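Local coordinates for MIPZ (Caulobacter crescentus, PDB 2XJ9), which is a P-loop ATPase that inhibits cell division and helps position the division plane, forming nucleotide-bound dimers whose localized assembly and nucleoid binding create a gradient, at residues A42-T47 with N77-A82. The protein carries 1 engineered substitution. Residues are numbered along the deposited sequence; the frame is centred on the assembly and turned at random.
Sequences ALRQRT and NDVALA. Engineered in segment 42-47: Ala42 (natural residue Asp). With AGS (phosphothiophosphoric acid-adenylate ester), chain D.
The Ala82 methyl rests against Leu43 and Arg44, 3.8 Å from Leu43 CB and 3.7 Å from Arg44 CG. Leu43 and Arg44 belong to the loop after strand 36-40 of this P-loop ATPase, a nucleotide-pocket loop that packs here on the short helix 78-81. Leu43 crosses Asp78 at about a right angle, CD2 lying 3.7 Å from Asp78 CB, while Val79 CG2 comes up to the backbone, 3.8 Å from Arg44 O. Further along, Arg46 runs out past Val79 and bends at chi3 (43°), which brings its guanidinium over to Asp78. That salt bridge is long, Arg46 NH1 to Asp78 OD2 3.7 Å; with the carboxylate oxygen far off the plane of the guanidinium, no N-H is aimed at it and attraction of charge is all that joins the two. An alanine in place of Arg46 would probably leave Asp78 without this distant countercharge and Glu53, the stronger partner of Arg46, without this salt bridge. On the nucleotide side of the loop, Thr47 belongs to the magnesium site and Gln45 to the ligand pocket, and Arg44 reaches Glu12 of the second subunit. Asp78 itself is held through OD1, which accepts a hydrogen bond from Leu74 N.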
loop_
_atom_site.group_PDB
_atom_site.type_symbol
_atom_site.label_atom_id
_atom_site.label_comp_id
_atom_site.label_asym_id
_atom_site.label_seq_id
_atom_site.Cartn_x
_atom_site.Cartn_y
_atom_site.Cartn_z
ATOM N N ALA A 42 8.917 -7.399 -5.801
ATOM C CA ALA A 42 7.483 -7.340 -6.055
ATOM C C ALA A 42 7.260 -7.876 -7.476
ATOM O O ALA A 42 7.287 -7.126 -8.453
ATOM C CB ALA A 42 6.965 -5.928 -5.907
ATOM N N LEU A 43 7.063 -9.185 -7.583
ATOM C CA LEU A 43 7.226 -9.845 -8.857
ATOM C C LEU A 43 6.213 -9.391 -9.865
ATOM O O LEU A 43 6.558 -9.210 -11.029
ATOM C CB LEU A 43 7.199 -11.359 -8.696
ATOM C CG LEU A 43 8.469 -11.880 -8.024
ATOM C CD1 LEU A 43 8.366 -13.343 -7.647
ATOM C CD2 LEU A 43 9.641 -11.634 -8.913
ATOM N N ARG A 44 4.968 -9.189 -9.425
ATOM C CA ARG A 44 3.914 -8.670 -10.312
ATOM C C ARG A 44 3.978 -7.142 -10.507
ATOM O O ARG A 44 4.115 -6.664 -11.645
ATOM C CB ARG A 44 2.520 -9.112 -9.853
ATOM C CG ARG A 44 2.476 -10.536 -9.370
ATOM C CD ARG A 44 1.349 -11.359 -9.955
ATOM N NE ARG A 44 0.129 -10.638 -10.131
ATOM C CZ ARG A 44 -0.771 -10.685 -11.108
ATOM N NH1 ARG A 44 -0.682 -11.451 -12.185
ATOM N NH2 ARG A 44 -1.809 -9.879 -10.968
ATOM N N GLN A 45 3.878 -6.379 -9.416
ATOM C CA GLN A 45 3.859 -4.917 -9.528
ATOM C C GLN A 45 5.129 -4.374 -10.145
ATOM O O GLN A 45 5.066 -3.613 -11.109
ATOM C CB GLN A 45 3.685 -4.253 -8.182
ATOM C CG GLN A 45 2.406 -4.542 -7.491
ATOM C CD GLN A 45 2.140 -3.523 -6.421
ATOM O OE1 GLN A 45 1.430 -3.797 -5.451
ATOM N NE2 GLN A 45 2.718 -2.331 -6.585
ATOM N N ARG A 46 6.268 -4.740 -9.554
ATOM C CA ARG A 46 7.562 -4.429 -10.112
ATOM C C ARG A 46 7.746 -2.940 -10.276
ATOM O O ARG A 46 8.240 -2.486 -11.315
ATOM C CB ARG A 46 7.714 -5.116 -11.456
ATOM C CG ARG A 46 7.827 -6.600 -11.336
ATOM C CD ARG A 46 7.685 -7.265 -12.680
ATOM N NE ARG A 46 8.434 -6.581 -13.736
ATOM C CZ ARG A 46 9.763 -6.588 -13.838
ATOM N NH1 ARG A 46 10.499 -7.223 -12.927
ATOM N NH2 ARG A 46 10.352 -5.943 -14.841
ATOM N N THR A 47 7.364 -2.182 -9.248
ATOM C CA THR A 47 7.441 -0.713 -9.302
ATOM C C THR A 47 8.866 -0.150 -9.538
ATOM O O THR A 47 9.067 0.725 -10.393
ATOM C CB THR A 47 6.842 -0.061 -8.035
ATOM O OG1 THR A 47 5.574 -0.657 -7.713
ATOM C CG2 THR A 47 6.689 1.442 -8.223
ATOM N N ASN A 77 10.784 -13.010 -17.423
ATOM C CA ASN A 77 9.415 -12.600 -17.164
ATOM C C ASN A 77 9.029 -12.928 -15.718
ATOM O O ASN A 77 8.711 -14.082 -15.398
ATOM C CB ASN A 77 8.474 -13.301 -18.142
ATOM C CG ASN A 77 7.026 -12.913 -17.944
ATOM O OD1 ASN A 77 6.534 -12.862 -16.820
ATOM N ND2 ASN A 77 6.334 -12.629 -19.041
ATOM N N ASP A 78 9.048 -11.914 -14.848
ATOM C CA ASP A 78 8.843 -12.126 -13.409
ATOM C C ASP A 78 7.369 -12.199 -13.051
ATOM O O ASP A 78 6.984 -12.878 -12.085
ATOM C CB ASP A 78 9.513 -11.024 -12.581
ATOM C CG ASP A 78 10.961 -10.779 -12.984
ATOM O OD1 ASP A 78 11.826 -10.681 -12.075
ATOM O OD2 ASP A 78 11.225 -10.665 -14.207
ATOM N N VAL A 79 6.548 -11.482 -13.820
ATOM C CA VAL A 79 5.115 -11.547 -13.620
ATOM C C VAL A 79 4.726 -13.012 -13.706
ATOM O O VAL A 79 3.928 -13.500 -12.906
ATOM C CB VAL A 79 4.353 -10.717 -14.666
ATOM C CG1 VAL A 79 2.877 -11.051 -14.633
ATOM C CG2 VAL A 79 4.566 -9.232 -14.423
ATOM N N ALA A 80 5.329 -13.705 -14.672
ATOM C CA ALA A 80 5.132 -15.144 -14.897
ATOM C C ALA A 80 5.714 -15.953 -13.755
ATOM O O ALA A 80 5.042 -16.823 -13.210
ATOM C CB ALA A 80 5.779 -15.560 -16.199
ATOM N N LEU A 81 6.966 -15.653 -13.402
ATOM C CA LEU A 81 7.622 -16.279 -12.257
ATOM C C LEU A 81 6.822 -16.186 -10.952
ATOM O O LEU A 81 6.953 -17.034 -10.068
ATOM C CB LEU A 81 9.019 -15.687 -12.049
ATOM C CG LEU A 81 9.751 -16.274 -10.841
ATOM C CD1 LEU A 81 9.663 -17.784 -10.856
ATOM C CD2 LEU A 81 11.184 -15.835 -10.816
ATOM N N ALA A 82 5.998 -15.151 -10.832
ATOM C CA ALA A 82 5.202 -14.968 -9.626
ATOM C C ALA A 82 4.298 -16.167 -9.406
ATOM O O ALA A 82 3.911 -16.461 -8.275
ATOM C CB ALA A 82 4.395 -13.708 -9.720
HETATM P PG AGS D . 3.307 -1.622 -2.157
HETATM S S1G AGS D . 2.792 -2.514 -1.028
HETATM O O2G AGS D . 2.350 -1.416 -3.311
HETATM O O3G AGS D . 4.695 -1.930 -2.675
HETATM P PB AGS D . 4.859 0.690 -1.450
HETATM O O1B AGS D . 5.337 0.548 -0.021
HETATM O O2B AGS D . 5.680 0.341 -2.665
HETATM O O3B AGS D . 3.474 -0.146 -1.507
HETATM P PA AGS D . 4.731 3.235 -2.720
HETATM O O1A AGS D . 6.209 3.559 -2.684
HETATM O O2A AGS D . 4.113 2.789 -3.995
HETATM O O3A AGS D . 4.360 2.202 -1.571
HETATM O "O5'" AGS D . 3.908 4.487 -2.157
HETATM C "C5'" AGS D . 2.496 4.409 -2.061
HETATM C "C4'" AGS D . 1.846 5.555 -2.853
HETATM O "O4'" AGS D . 2.280 6.734 -2.229
HETATM C "C3'" AGS D . 2.302 5.703 -4.294
HETATM O "O3'" AGS D . 1.236 6.246 -5.053
HETATM C "C2'" AGS D . 3.403 6.740 -4.306
HETATM O "O2'" AGS D . 3.381 7.417 -5.571
HETATM C "C1'" AGS D . 2.986 7.591 -3.125
HETATM N N9 AGS D . 3.997 8.165 -2.208
HETATM C C8 AGS D . 4.782 7.476 -1.347
HETATM N N7 AGS D . 5.558 8.317 -0.605
HETATM C C5 AGS D . 5.234 9.565 -0.989
HETATM C C6 AGS D . 5.659 10.905 -0.616
HETATM N N6 AGS D . 6.605 11.065 0.331
HETATM N N1 AGS D . 5.067 11.939 -1.249
HETATM C C2 AGS D . 4.131 11.791 -2.200
HETATM N N3 AGS D . 3.693 10.599 -2.596
HETATM C C4 AGS D . 4.199 9.474 -2.029
#